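Long-range contact in GlcNAc Inducible Gene 2, GIG2 (Candida albicans, PDB 6AKZ), which binds an iron ion and probably acts as an oxygenase of the DUF1479 family, within the cupin clan: residues Arg273-Leu278 with Gln333-Ile338. Sequence-based numbering, arbitrary orientation.
Sequences RVLPSL and QGIISI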
loop_
_atom_site.group_PDB
_atom_site.type_symbol
_atom_site.label_atom_id
_atom_site.label_comp_id
_atom_site.label_asym_id
_atom_site.label_seq_id
_atom_site.Cartn_x
_atom_site.Cartn_y
_atom_site.Cartn_z
ATOM N N ARG A 273 7.288 11.693 1.656
ATOM C CA ARG A 273 8.370 11.358 2.557
ATOM C C ARG A 273 8.160 9.877 2.976
ATOM O O ARG A 273 7.069 9.449 3.178
ATOM C CB ARG A 273 8.420 12.274 3.758
ATOM C CG ARG A 273 8.617 13.701 3.316
ATOM C CD ARG A 273 8.436 14.713 4.382
ATOM N NE ARG A 273 9.010 14.426 5.671
ATOM C CZ ARG A 273 10.257 14.639 6.006
ATOM N NH1 ARG A 273 11.158 15.068 5.126
ATOM N NH2 ARG A 273 10.621 14.391 7.221
ATOM N N VAL A 274 9.263 9.165 3.087
ATOM C CA VAL A 274 9.223 7.784 3.429
ATOM C C VAL A 274 10.317 7.436 4.447
ATOM O O VAL A 274 11.273 8.203 4.599
ATOM C CB VAL A 274 9.519 6.913 2.162
ATOM C CG1 VAL A 274 8.404 7.040 1.156
ATOM C CG2 VAL A 274 10.830 7.310 1.467
ATOM N N LEU A 275 10.185 6.301 5.079
ATOM C CA LEU A 275 11.237 5.727 5.913
ATOM C C LEU A 275 11.698 4.511 5.139
ATOM O O LEU A 275 11.113 3.433 5.279
ATOM C CB LEU A 275 10.672 5.322 7.270
ATOM C CG LEU A 275 11.645 5.386 8.409
ATOM C CD1 LEU A 275 10.910 4.972 9.695
ATOM C CD2 LEU A 275 12.777 4.483 8.113
ATOM N N PRO A 276 12.814 4.623 4.400
ATOM C CA PRO A 276 13.161 3.614 3.443
ATOM C C PRO A 276 13.904 2.419 4.056
ATOM O O PRO A 276 15.072 2.084 3.714
ATOM C CB PRO A 276 13.966 4.422 2.399
ATOM C CG PRO A 276 14.744 5.367 3.276
ATOM C CD PRO A 276 13.643 5.850 4.214
ATOM N N SER A 277 13.299 1.810 5.075
ATOM C CA SER A 277 13.907 0.654 5.671
ATOM C C SER A 277 12.738 -0.273 6.106
ATOM O O SER A 277 12.174 -0.129 7.179
ATOM C CB SER A 277 14.751 1.070 6.894
ATOM O OG SER A 277 15.351 -0.076 7.554
ATOM N N LEU A 278 12.445 -1.283 5.304
ATOM C CA LEU A 278 11.177 -1.982 5.455
ATOM C C LEU A 278 11.181 -2.925 6.667
ATOM O O LEU A 278 10.274 -2.886 7.504
ATOM C CB LEU A 278 10.833 -2.698 4.120
ATOM C CG LEU A 278 9.582 -3.512 4.053
ATOM C CD1 LEU A 278 8.368 -2.670 4.393
ATOM C CD2 LEU A 278 9.465 -4.030 2.584
ATOM N N GLN A 333 14.185 9.503 12.898
ATOM C CA GLN A 333 15.484 9.815 12.369
ATOM C C GLN A 333 15.628 9.347 10.906
ATOM O O GLN A 333 16.405 9.883 10.136
ATOM C CB GLN A 333 16.500 9.046 13.191
ATOM C CG GLN A 333 17.916 9.309 12.759
ATOM C CD GLN A 333 18.953 8.713 13.693
ATOM O OE1 GLN A 333 18.774 7.645 14.300
ATOM N NE2 GLN A 333 20.051 9.398 13.784
ATOM N N GLY A 334 14.858 8.328 10.584
ATOM C CA GLY A 334 14.905 7.703 9.299
ATOM C C GLY A 334 14.099 8.281 8.159
ATOM O O GLY A 334 14.156 7.731 7.031
ATOM N N ILE A 335 13.265 9.290 8.444
ATOM C CA ILE A 335 12.363 9.847 7.489
ATOM C C ILE A 335 13.084 10.830 6.569
ATOM O O ILE A 335 13.825 11.722 7.012
ATOM C CB ILE A 335 11.174 10.532 8.165
ATOM C CG1 ILE A 335 10.438 9.568 9.125
ATOM C CG2 ILE A 335 10.182 10.995 7.152
ATOM C CD1 ILE A 335 9.583 10.310 10.126
ATOM N N ILE A 336 12.921 10.585 5.280
ATOM C CA ILE A 336 13.458 11.427 4.240
ATOM C C ILE A 336 12.454 11.722 3.176
ATOM O O ILE A 336 11.502 10.941 2.911
ATOM C CB ILE A 336 14.717 10.787 3.592
ATOM C CG1 ILE A 336 14.462 9.366 3.127
ATOM C CG2 ILE A 336 15.844 10.822 4.591
ATOM C CD1 ILE A 336 15.549 8.902 2.191
ATOM N N SER A 337 12.670 12.845 2.494
ATOM C CA SER A 337 11.910 13.095 1.254
ATOM C C SER A 337 12.339 12.147 0.205
ATOM O O SER A 337 13.512 11.737 0.185
ATOM C CB SER A 337 12.154 14.506 0.719
ATOM O OG SER A 337 11.619 15.411 1.637
ATOM N N ILE A 338 11.434 11.887 -0.739
ATOM C CA ILE A 338 11.887 11.204 -1.976
ATOM C C ILE A 338 12.774 12.116 -2.819
ATOM O O ILE A 338 12.801 13.330 -2.595
ATOM C CB ILE A 338 10.706 10.667 -2.799
ATOM C CG1 ILE A 338 9.786 11.828 -3.210
ATOM C CG2 ILE A 338 10.056 9.515 -2.024
ATOM C CD1 ILE A 338 8.792 11.382 -4.226
#
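The guanidinium of Arg273 lies over the side chain of Ile335, whose CG2 methyl meets one face with its closest approach, 3.4 Å, at NH2. At the edge, near the guanidinium plane, stands Ser337 OG, 3.5 Å from Arg273 NH1, a proximity that does not amount to a hydrogen bond. A bend at chi3 (43°) brings the group back over Ile335; the two side chains cross at about a right angle. The charge itself is answered elsewhere: NE forms a salt bridge with Glu356 OE2, which probably helps to fix how the flat group is turned.

Beneath these side chains runs a short antiparallel ladder. Val274 and Ile336 form a hydrogen-bonded pair, Val274 N to Ile336 O at 2.9 Å and Ile336 N to Val274 O at 3.0 Å, the latter almost straight at 176°. Arg273 and Ser337 are the adjacent non-hydrogen-bonded pair. On the face of Val274 and Ile336 the side-chain contacts are apolar, and Val274 CG2 also meets Ile338 CG2 at 4.2 Å. Ile336 CG1 takes the position between its backbone N and carbonyl carbon (chi1 52°), and from there it touches Pro276 CD at 3.8 Å, the two side chains running roughly square to each other. Beyond the ladder, Leu275 CD2 lies 3.7 Å from Gly334 O, while Pro276, centre of an inverse gamma turn, leads the chain away toward helix 278-287.

The ladder illustrates how a small sheet can border a metal centre. Strand 272-274 is the middle of three, between 336-337 and 355-357; the last begins with His355, an iron ligand, whose side chain is about 4 Å from that of Val274. Helix 32-56 supplies Phe50 against Leu275 and Ile53 against Ile336, and strand 87-91 meets Pro276 through Cys87 and Ile338 through Met89.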